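Ras GTPase-activating-like protein IQGAP2 (Homo sapiens, PDB 5CJP) probably binds GTP-loaded Rho-family GTPases such as Cdc42 through a Ras-GAP-like domain, acting as a scaffold rather than as a true GTPase activator. Local coordinates at residues Lys186-Ile191 against Gln302-Tyr307; Asn280-Gly285 against Ser292-Leu297; Pro116-Ile121 against Arg265-Val270. All coordinates share one frame; numbering follows the deposited sequence.

How the contacts relate
Of the helices involved, helix 111-123 comes first from the N terminus, then helix 167-193, and only later the helices that answer them. Contact 3 closes the first long loop, bringing helix 261-278 back onto residues 116-121. Contact 1 opens within that loop, at residues 186-191, and closes beyond it on helix 294-311, so the two cross. Contact 2 is the short one: it folds the connection after helix 261-278 onto the start of helix 294-311 and is nested inside the loop of contact 1. Contacts 1 and 3 touch where Val187 and Ser190 meet Val117; contacts 1 and 2 touch through Leu188 and Tyr296. Together they tie four helices into one bundle.

Contact 1: residues Lys186-Ile191 against Gln302-Tyr307; sequences KVLNSI and QEFRKY
Leu188 and Phe304 meet at the centre of a near-parallel pair of helices in the all-helical Ras-GAP-type domain. The short segments run 20° apart with their axes 11.4 Å from each other, a wide spacing that side chains must bridge. Leu188 does this with CG anti to the backbone N (chi1 171°), a turn that carries the branched end outward: CD1 sits over one face of the Phe304 ring, 4.3 Å from its centroid, displaced toward the rim at CE2 and CZ. This is a CH-pi contact, with the methyl covering one face of a ring that also meets Tyr234 and Phe308. One helical turn on, Ile191 and Tyr307 form the second buried pair, their side chains at about a right angle. The CG2 methyl of Ile191 lies 3.9 Å from Tyr307 CZ and 3.7 Å from Tyr307 OH, while the ring carbon CE1 of Tyr307 comes within 3.6 Å of the backbone O of Ile191. Met238, Leu195 and Leu198 also touch the tyrosine. An alanine in place of Tyr307 is likely to open a gap beside the Ile191 methyl and backbone carbonyl, and to leave Met238, Leu195 and Leu198 without their aromatic neighbour. The other margin is looser and faces solvent. There Asn189 ND2 and Glu303 OE1 remain 4.3 Å apart, too far for a bond, and the glutamate reaches across by an extended chain, its carboxylate against Leu188 but making no bond with Asn189. While Leu188 gives CD1 to the phenylalanine, its other methyl, CD2, lies at this solvent margin, 3.9 Å from Glu303 OE2.

Contact 2: residues Asn280-Gly285 against Ser292-Leu297; sequences NKLFEG and SMNNYL
Asn294 and Phe283 both turn CG away from their own carbonyl carbon (chi1 -67° and -75°), which puts the asparagine amide against the phenylalanine backbone and the phenyl ring against Leu297 and Met293. The amide then grips both the backbone N-H and the backbone carbonyl of Phe283. Phe283 N donates to Asn294 OD1 at 2.8 Å, from a position tilted out of the side-chain carbonyl plane. Asn294 ND2 returns a straighter bond of 3.1 Å to Phe283 O, with an angle of 158° at the hydrogen, in the carbonyl plane and on a lone pair. This paired bonding fixes the rotation of the amide and pins an irregular loop to the helix. Leu297 CD1 covers one face of the Phe283 ring, 4.0 Å from its centroid, and Met293 SD makes a Met-aromatic contact at the ring edge. Leu282 slants across Asn294, its CD2 3.5 Å from the backbone O of Asn294. The loop follows a Schellman motif at Asn280 that ends helix 261-278; His276 of that helix meets the Phe283 ring edge-to-face, Val273 touches Met293 and Leu297, and Ile177 of helix 167-193 adjoins Met293.

Contact 3: residues Pro116-Ile121 against Arg265-Val270; sequences PVVKEI and RNLGSV
Ile121 rests against Asn266, Leu267 and Val270, and tracing it outward explains most of the contact between two helix segments inclined at 134° with axes 10.8 Å apart. Its CB already stands 4.4 Å from Leu267 CD2. At the branch, CG2 runs anti to the backbone N and rests 4.0 Å from Asn266 CB and 4.3 Å from Leu267 CD2. CG1 takes the other direction, beside the backbone N (chi1 -61°), and serves as the arm that carries CD1 to the far end, where CD1 lies 4.3 Å from both Val270 CG2 and Leu267 CD2. One isoleucine thus spans a full turn of the opposing helix. Val118, one turn earlier, adds CG1 at 4.2 Å from Leu267 CD2, so that one leucine methyl is shared by two side chains. These are loose van der Waals distances between aliphatic groups, and the touching residues are all buried. Val183 and Val187 of helix 167-193 also meet Ile121, while Arg265 and Ser269 on segment 265-270 pack against another protein chain. Aliphatic contact among steeply inclined helices of this kind belongs to the hydrophobic core of the helical Ras-GAP-type fold.

Contact 1: residues Lys186-Ile191 against Gln302-Tyr307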
loop_
_atom_site.group_PDB
_atom_site.type_symbol
_atom_site.label_atom_id
_atom_site.label_comp_id
_atom_site.label_asym_id
_atom_site.label_seq_id
_atom_site.Cartn_x
_atom_site.Cartn_y
_atom_site.Cartn_z
ATOM N N LYS E 186 25.837 -8.970 30.985
ATOM C CA LYS E 186 25.194 -7.745 30.533
ATOM C C LYS E 186 23.805 -8.090 29.990
ATOM O O LYS E 186 22.819 -7.465 30.367
ATOM C CB LYS E 186 26.034 -7.056 29.456
ATOM C CG LYS E 186 27.297 -6.400 30.000
ATOM C CD LYS E 186 27.945 -5.456 29.007
ATOM C CE LYS E 186 29.082 -4.693 29.684
ATOM N NZ LYS E 186 29.771 -3.710 28.789
ATOM N N VAL E 187 23.718 -9.098 29.126
ATOM C CA VAL E 187 22.433 -9.509 28.575
ATOM C C VAL E 187 21.478 -9.930 29.683
ATOM O O VAL E 187 20.352 -9.457 29.766
ATOM C CB VAL E 187 22.579 -10.699 27.620
ATOM C CG1 VAL E 187 21.213 -11.218 27.249
ATOM C CG2 VAL E 187 23.352 -10.284 26.375
ATOM N N LEU E 188 21.950 -10.832 30.530
ATOM C CA LEU E 188 21.174 -11.344 31.635
ATOM C C LEU E 188 20.585 -10.259 32.516
ATOM O O LEU E 188 19.413 -10.313 32.874
ATOM C CB LEU E 188 22.038 -12.265 32.487
ATOM C CG LEU E 188 21.406 -12.708 33.800
ATOM C CD1 LEU E 188 20.156 -13.529 33.481
ATOM C CD2 LEU E 188 22.404 -13.509 34.629
ATOM N N ASN E 189 21.385 -9.273 32.883
ATOM C CA ASN E 189 20.879 -8.215 33.748
ATOM C C ASN E 189 19.782 -7.375 33.086
ATOM O O ASN E 189 18.839 -6.951 33.759
ATOM C CB ASN E 189 22.036 -7.329 34.238
ATOM C CG ASN E 189 22.902 -8.026 35.306
ATOM O OD1 ASN E 189 24.078 -7.705 35.466
ATOM N ND2 ASN E 189 22.313 -8.966 36.044
ATOM N N SER E 190 19.890 -7.148 31.777
ATOM C CA SER E 190 18.874 -6.380 31.066
ATOM C C SER E 190 17.553 -7.125 31.199
ATOM O O SER E 190 16.520 -6.543 31.550
ATOM C CB SER E 190 19.219 -6.268 29.585
ATOM O OG SER E 190 20.534 -5.786 29.404
ATOM N N ILE E 191 17.603 -8.422 30.908
ATOM C CA ILE E 191 16.426 -9.274 30.996
ATOM C C ILE E 191 15.857 -9.361 32.416
ATOM O O ILE E 191 14.704 -9.010 32.647
ATOM C CB ILE E 191 16.736 -10.724 30.503
ATOM C CG1 ILE E 191 17.245 -10.703 29.053
ATOM C CG2 ILE E 191 15.484 -11.574 30.594
ATOM C CD1 ILE E 191 17.847 -12.016 28.564
ATOM N N GLN E 302 19.451 -19.647 39.275
ATOM C CA GLN E 302 18.704 -19.164 40.423
ATOM C C GLN E 302 18.037 -17.826 40.127
ATOM O O GLN E 302 16.952 -17.538 40.634
ATOM C CB GLN E 302 19.620 -19.038 41.648
ATOM C CG GLN E 302 20.041 -20.371 42.266
ATOM C CD GLN E 302 18.854 -21.263 42.549
ATOM O OE1 GLN E 302 17.818 -20.795 43.017
ATOM N NE2 GLN E 302 18.997 -22.553 42.272
ATOM N N GLU E 303 18.681 -17.000 39.314
ATOM C CA GLU E 303 18.094 -15.711 38.957
ATOM C C GLU E 303 16.935 -15.955 37.990
ATOM O O GLU E 303 15.856 -15.396 38.152
ATOM C CB GLU E 303 19.133 -14.796 38.303
ATOM C CG GLU E 303 20.224 -14.335 39.234
ATOM C CD GLU E 303 21.131 -13.301 38.594
ATOM O OE1 GLU E 303 20.632 -12.219 38.204
ATOM O OE2 GLU E 303 22.348 -13.567 38.481
ATOM N N PHE E 304 17.172 -16.803 36.993
ATOM C CA PHE E 304 16.152 -17.144 36.011
ATOM C C PHE E 304 14.943 -17.762 36.693
ATOM O O PHE E 304 13.796 -17.380 36.427
ATOM C CB PHE E 304 16.715 -18.131 35.002
ATOM C CG PHE E 304 17.245 -17.492 33.768
ATOM C CD1 PHE E 304 18.355 -18.023 33.115
ATOM C CD2 PHE E 304 16.606 -16.389 33.214
ATOM C CE1 PHE E 304 18.819 -17.466 31.918
ATOM C CE2 PHE E 304 17.066 -15.825 32.020
ATOM C CZ PHE E 304 18.174 -16.366 31.371
ATOM N N ARG E 305 15.207 -18.720 37.576
ATOM C CA ARG E 305 14.154 -19.409 38.305
ATOM C C ARG E 305 13.267 -18.417 39.042
ATOM O O ARG E 305 12.044 -18.546 39.050
ATOM C CB ARG E 305 14.769 -20.394 39.299
ATOM C CG ARG E 305 13.753 -21.233 40.036
ATOM C CD ARG E 305 13.728 -20.918 41.537
ATOM N NE ARG E 305 12.653 -21.645 42.221
ATOM C CZ ARG E 305 12.509 -22.970 42.208
ATOM N NH1 ARG E 305 13.375 -23.733 41.550
ATOM N NH2 ARG E 305 11.475 -23.523 42.826
ATOM N N LYS E 306 13.890 -17.418 39.655
ATOM C CA LYS E 306 13.148 -16.398 40.395
ATOM C C LYS E 306 12.297 -15.541 39.447
ATOM O O LYS E 306 11.172 -15.156 39.769
ATOM C CB LYS E 306 14.124 -15.505 41.170
ATOM C CG LYS E 306 13.455 -14.404 41.957
ATOM C CD LYS E 306 14.464 -13.524 42.652
ATOM C CE LYS E 306 13.776 -12.418 43.425
ATOM N NZ LYS E 306 14.774 -11.560 44.119
ATOM N N TYR E 307 12.868 -15.255 38.282
ATOM C CA TYR E 307 12.256 -14.462 37.222
ATOM C C TYR E 307 11.010 -15.148 36.667
ATOM O O TYR E 307 9.925 -14.565 36.638
ATOM C CB TYR E 307 13.296 -14.287 36.121
ATOM C CG TYR E 307 12.843 -13.571 34.881
ATOM C CD1 TYR E 307 12.667 -12.194 34.872
ATOM C CD2 TYR E 307 12.658 -14.270 33.692
ATOM C CE1 TYR E 307 12.326 -11.528 33.697
ATOM C CE2 TYR E 307 12.316 -13.613 32.514
ATOM C CZ TYR E 307 12.157 -12.245 32.520
ATOM O OH TYR E 307 11.855 -11.594 31.352
#

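Contact 2: residues Asn280-Gly285 against Ser292-Leu297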
loop_
_atom_site.group_PDB
_atom_site.type_symbol
_atom_site.label_atom_id
_atom_site.label_comp_id
_atom_site.label_asym_id
_atom_site.label_seq_id
_atom_site.Cartn_x
_atom_site.Cartn_y
_atom_site.Cartn_z
ATOM N N ASN E 280 18.981 -25.177 33.905
ATOM C CA ASN E 280 19.790 -25.756 34.982
ATOM C C ASN E 280 20.706 -26.897 34.511
ATOM O O ASN E 280 20.776 -27.951 35.141
ATOM C CB ASN E 280 18.886 -26.265 36.107
ATOM C CG ASN E 280 19.623 -26.403 37.438
ATOM O OD1 ASN E 280 20.845 -26.255 37.508
ATOM N ND2 ASN E 280 18.877 -26.676 38.500
ATOM N N LYS E 281 21.417 -26.674 33.413
ATOM C CA LYS E 281 22.316 -27.680 32.864
ATOM C C LYS E 281 23.771 -27.229 32.873
ATOM O O LYS E 281 24.165 -26.314 32.143
ATOM C CB LYS E 281 21.894 -28.038 31.435
ATOM C CG LYS E 281 20.854 -29.135 31.366
ATOM C CD LYS E 281 21.501 -30.509 31.445
ATOM C CE LYS E 281 22.105 -30.918 30.096
ATOM N NZ LYS E 281 22.996 -29.877 29.505
ATOM N N LEU E 282 24.577 -27.883 33.697
ATOM C CA LEU E 282 25.986 -27.552 33.796
ATOM C C LEU E 282 26.773 -28.132 32.624
ATOM O O LEU E 282 26.380 -29.134 32.023
ATOM C CB LEU E 282 26.556 -28.085 35.111
ATOM C CG LEU E 282 25.813 -27.664 36.381
ATOM C CD1 LEU E 282 26.482 -28.279 37.593
ATOM C CD2 LEU E 282 25.796 -26.146 36.485
ATOM N N PHE E 283 27.882 -27.484 32.295
ATOM C CA PHE E 283 28.735 -27.946 31.221
ATOM C C PHE E 283 29.494 -29.179 31.691
ATOM O O PHE E 283 29.882 -29.272 32.852
ATOM C CB PHE E 283 29.716 -26.848 30.835
ATOM C CG PHE E 283 29.093 -25.733 30.052
ATOM C CD1 PHE E 283 29.578 -24.437 30.164
ATOM C CD2 PHE E 283 28.047 -25.984 29.169
ATOM C CE1 PHE E 283 29.038 -23.405 29.410
ATOM C CE2 PHE E 283 27.503 -24.959 28.413
ATOM C CZ PHE E 283 28.003 -23.662 28.536
ATOM N N GLU E 284 29.687 -30.132 30.789
ATOM C CA GLU E 284 30.407 -31.346 31.124
ATOM C C GLU E 284 30.444 -32.266 29.921
ATOM O O GLU E 284 29.965 -31.898 28.853
ATOM C CB GLU E 284 29.748 -32.045 32.313
ATOM C CG GLU E 284 28.361 -32.592 32.054
ATOM C CD GLU E 284 27.649 -32.971 33.339
ATOM O OE1 GLU E 284 26.826 -33.906 33.310
ATOM O OE2 GLU E 284 27.905 -32.328 34.381
ATOM N N GLY E 285 31.034 -33.445 30.103
ATOM C CA GLY E 285 31.146 -34.423 29.034
ATOM C C GLY E 285 31.203 -33.845 27.634
ATOM O O GLY E 285 30.162 -33.671 26.993
ATOM N N SER E 292 34.398 -24.306 34.021
ATOM C CA SER E 292 34.705 -23.212 34.929
ATOM C C SER E 292 33.497 -22.288 35.086
ATOM O O SER E 292 33.407 -21.527 36.054
ATOM C CB SER E 292 35.906 -22.421 34.414
ATOM O OG SER E 292 35.658 -21.898 33.127
ATOM N N MET E 293 32.566 -22.371 34.136
ATOM C CA MET E 293 31.367 -21.535 34.148
ATOM C C MET E 293 30.221 -22.140 34.940
ATOM O O MET E 293 29.218 -21.478 35.173
ATOM C CB MET E 293 30.888 -21.266 32.716
ATOM C CG MET E 293 31.891 -20.503 31.852
ATOM S SD MET E 293 31.360 -20.101 30.152
ATOM C CE MET E 293 30.604 -18.514 30.380
ATOM N N ASN E 294 30.368 -23.386 35.370
ATOM C CA ASN E 294 29.295 -24.039 36.102
ATOM C C ASN E 294 28.860 -23.326 37.364
ATOM O O ASN E 294 27.726 -23.500 37.823
ATOM C CB ASN E 294 29.675 -25.479 36.419
ATOM C CG ASN E 294 29.776 -26.321 35.179
ATOM O OD1 ASN E 294 29.306 -25.922 34.114
ATOM N ND2 ASN E 294 30.383 -27.490 35.301
ATOM N N ASN E 295 29.752 -22.526 37.934
ATOM C CA ASN E 295 29.410 -21.791 39.138
ATOM C C ASN E 295 28.508 -20.640 38.731
ATOM O O ASN E 295 27.516 -20.356 39.397
ATOM C CB ASN E 295 30.672 -21.261 39.818
ATOM C CG ASN E 295 31.613 -22.370 40.238
ATOM O OD1 ASN E 295 31.244 -23.239 41.029
ATOM N ND2 ASN E 295 32.834 -22.348 39.713
ATOM N N TYR E 296 28.855 -19.983 37.627
ATOM C CA TYR E 296 28.056 -18.870 37.122
ATOM C C TYR E 296 26.711 -19.396 36.636
ATOM O O TYR E 296 25.673 -18.770 36.860
ATOM C CB TYR E 296 28.780 -18.160 35.967
ATOM C CG TYR E 296 27.958 -17.090 35.251
ATOM C CD1 TYR E 296 27.592 -15.903 35.891
ATOM C CD2 TYR E 296 27.580 -17.256 33.916
ATOM C CE1 TYR E 296 26.870 -14.897 35.211
ATOM C CE2 TYR E 296 26.862 -16.257 33.225
ATOM C CZ TYR E 296 26.513 -15.082 33.874
ATOM O OH TYR E 296 25.842 -14.089 33.174
ATOM N N LEU E 297 26.732 -20.547 35.976
ATOM C CA LEU E 297 25.513 -21.143 35.468
ATOM C C LEU E 297 24.511 -21.404 36.568
ATOM O O LEU E 297 23.327 -21.192 36.379
ATOM C CB LEU E 297 25.813 -22.455 34.738
ATOM C CG LEU E 297 26.456 -22.324 33.363
ATOM C CD1 LEU E 297 26.706 -23.698 32.752
ATOM C CD2 LEU E 297 25.548 -21.513 32.485
#

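Contact 3: residues Pro116-Ile121 against Arg265-Val270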
loop_
_atom_site.group_PDB
_atom_site.type_symbol
_atom_site.label_atom_id
_atom_site.label_comp_id
_atom_site.label_asym_id
_atom_site.label_seq_id
_atom_site.Cartn_x
_atom_site.Cartn_y
_atom_site.Cartn_z
ATOM N N PRO E 116 20.353 -2.499 23.161
ATOM C CA PRO E 116 21.546 -1.889 23.756
ATOM C C PRO E 116 22.719 -2.853 23.978
ATOM O O PRO E 116 23.823 -2.609 23.487
ATOM C CB PRO E 116 21.016 -1.313 25.061
ATOM C CG PRO E 116 19.622 -0.930 24.702
ATOM C CD PRO E 116 19.152 -2.129 23.927
ATOM N N VAL E 117 22.483 -3.942 24.709
ATOM C CA VAL E 117 23.546 -4.908 24.972
ATOM C C VAL E 117 23.912 -5.726 23.751
ATOM O O VAL E 117 25.046 -6.186 23.622
ATOM C CB VAL E 117 23.183 -5.898 26.103
ATOM C CG1 VAL E 117 22.868 -5.133 27.369
ATOM C CG2 VAL E 117 22.025 -6.799 25.677
ATOM N N VAL E 118 22.955 -5.929 22.855
ATOM C CA VAL E 118 23.253 -6.695 21.658
ATOM C C VAL E 118 24.081 -5.801 20.753
ATOM O O VAL E 118 25.056 -6.243 20.154
ATOM C CB VAL E 118 21.964 -7.148 20.924
ATOM C CG1 VAL E 118 22.277 -7.488 19.481
ATOM C CG2 VAL E 118 21.375 -8.380 21.614
ATOM N N LYS E 119 23.686 -4.534 20.669
ATOM C CA LYS E 119 24.387 -3.568 19.835
ATOM C C LYS E 119 25.835 -3.432 20.315
ATOM O O LYS E 119 26.735 -3.097 19.542
ATOM C CB LYS E 119 23.673 -2.217 19.893
ATOM C CG LYS E 119 24.361 -1.136 19.099
ATOM C CD LYS E 119 23.697 0.217 19.283
ATOM C CE LYS E 119 24.570 1.335 18.716
ATOM N NZ LYS E 119 24.999 1.028 17.314
ATOM N N GLU E 120 26.050 -3.704 21.599
ATOM C CA GLU E 120 27.382 -3.635 22.185
ATOM C C GLU E 120 28.241 -4.822 21.761
ATOM O O GLU E 120 29.438 -4.673 21.522
ATOM C CB GLU E 120 27.294 -3.620 23.708
ATOM C CG GLU E 120 27.049 -2.267 24.309
ATOM C CD GLU E 120 27.078 -2.308 25.823
ATOM O OE1 GLU E 120 26.997 -1.229 26.448
ATOM O OE2 GLU E 120 27.182 -3.422 26.386
ATOM N N ILE E 121 27.633 -6.004 21.684
ATOM C CA ILE E 121 28.365 -7.210 21.303
ATOM C C ILE E 121 28.633 -7.233 19.795
ATOM O O ILE E 121 29.594 -7.869 19.333
ATOM C CB ILE E 121 27.576 -8.471 21.704
ATOM C CG1 ILE E 121 27.379 -8.497 23.219
ATOM C CG2 ILE E 121 28.300 -9.717 21.242
ATOM C CD1 ILE E 121 26.365 -9.503 23.687
ATOM N N ARG E 265 28.612 -16.157 16.053
ATOM C CA ARG E 265 29.217 -17.063 17.017
ATOM C C ARG E 265 29.239 -16.438 18.419
ATOM O O ARG E 265 29.156 -17.150 19.425
ATOM C CB ARG E 265 30.629 -17.431 16.561
ATOM C CG ARG E 265 31.241 -18.601 17.300
ATOM C CD ARG E 265 32.649 -18.824 16.815
ATOM N NE ARG E 265 32.694 -18.943 15.362
ATOM C CZ ARG E 265 32.221 -19.988 14.687
ATOM N NH1 ARG E 265 31.672 -21.008 15.337
ATOM N NH2 ARG E 265 32.295 -20.012 13.362
ATOM N N ASN E 266 29.340 -15.111 18.471
ATOM C CA ASN E 266 29.350 -14.408 19.749
ATOM C C ASN E 266 27.950 -14.420 20.355
ATOM O O ASN E 266 27.763 -14.887 21.478
ATOM C CB ASN E 266 29.840 -12.963 19.575
ATOM C CG ASN E 266 31.367 -12.862 19.475
ATOM O OD1 ASN E 266 31.908 -11.788 19.216
ATOM N ND2 ASN E 266 32.059 -13.975 19.684
ATOM N N LEU E 267 26.965 -13.917 19.616
ATOM C CA LEU E 267 25.588 -13.897 20.106
ATOM C C LEU E 267 25.118 -15.309 20.402
ATOM O O LEU E 267 24.475 -15.563 21.424
ATOM C CB LEU E 267 24.667 -13.256 19.081
ATOM C CG LEU E 267 24.930 -11.771 18.927
ATOM C CD1 LEU E 267 24.289 -11.282 17.648
ATOM C CD2 LEU E 267 24.401 -11.019 20.162
ATOM N N GLY E 268 25.456 -16.218 19.492
ATOM C CA GLY E 268 25.092 -17.611 19.652
ATOM C C GLY E 268 25.686 -18.186 20.917
ATOM O O GLY E 268 25.027 -18.950 21.622
ATOM N N SER E 269 26.931 -17.830 21.220
ATOM C CA SER E 269 27.553 -18.349 22.433
ATOM C C SER E 269 26.826 -17.852 23.682
ATOM O O SER E 269 26.695 -18.577 24.676
ATOM C CB SER E 269 29.027 -17.957 22.489
ATOM O OG SER E 269 29.786 -18.711 21.558
ATOM N N VAL E 270 26.339 -16.620 23.633
ATOM C CA VAL E 270 25.642 -16.102 24.790
ATOM C C VAL E 270 24.378 -16.911 24.956
ATOM O O VAL E 270 24.056 -17.332 26.060
ATOM C CB VAL E 270 25.266 -14.624 24.636
ATOM C CG1 VAL E 270 24.558 -14.161 25.892
ATOM C CG2 VAL E 270 26.504 -13.780 24.385
#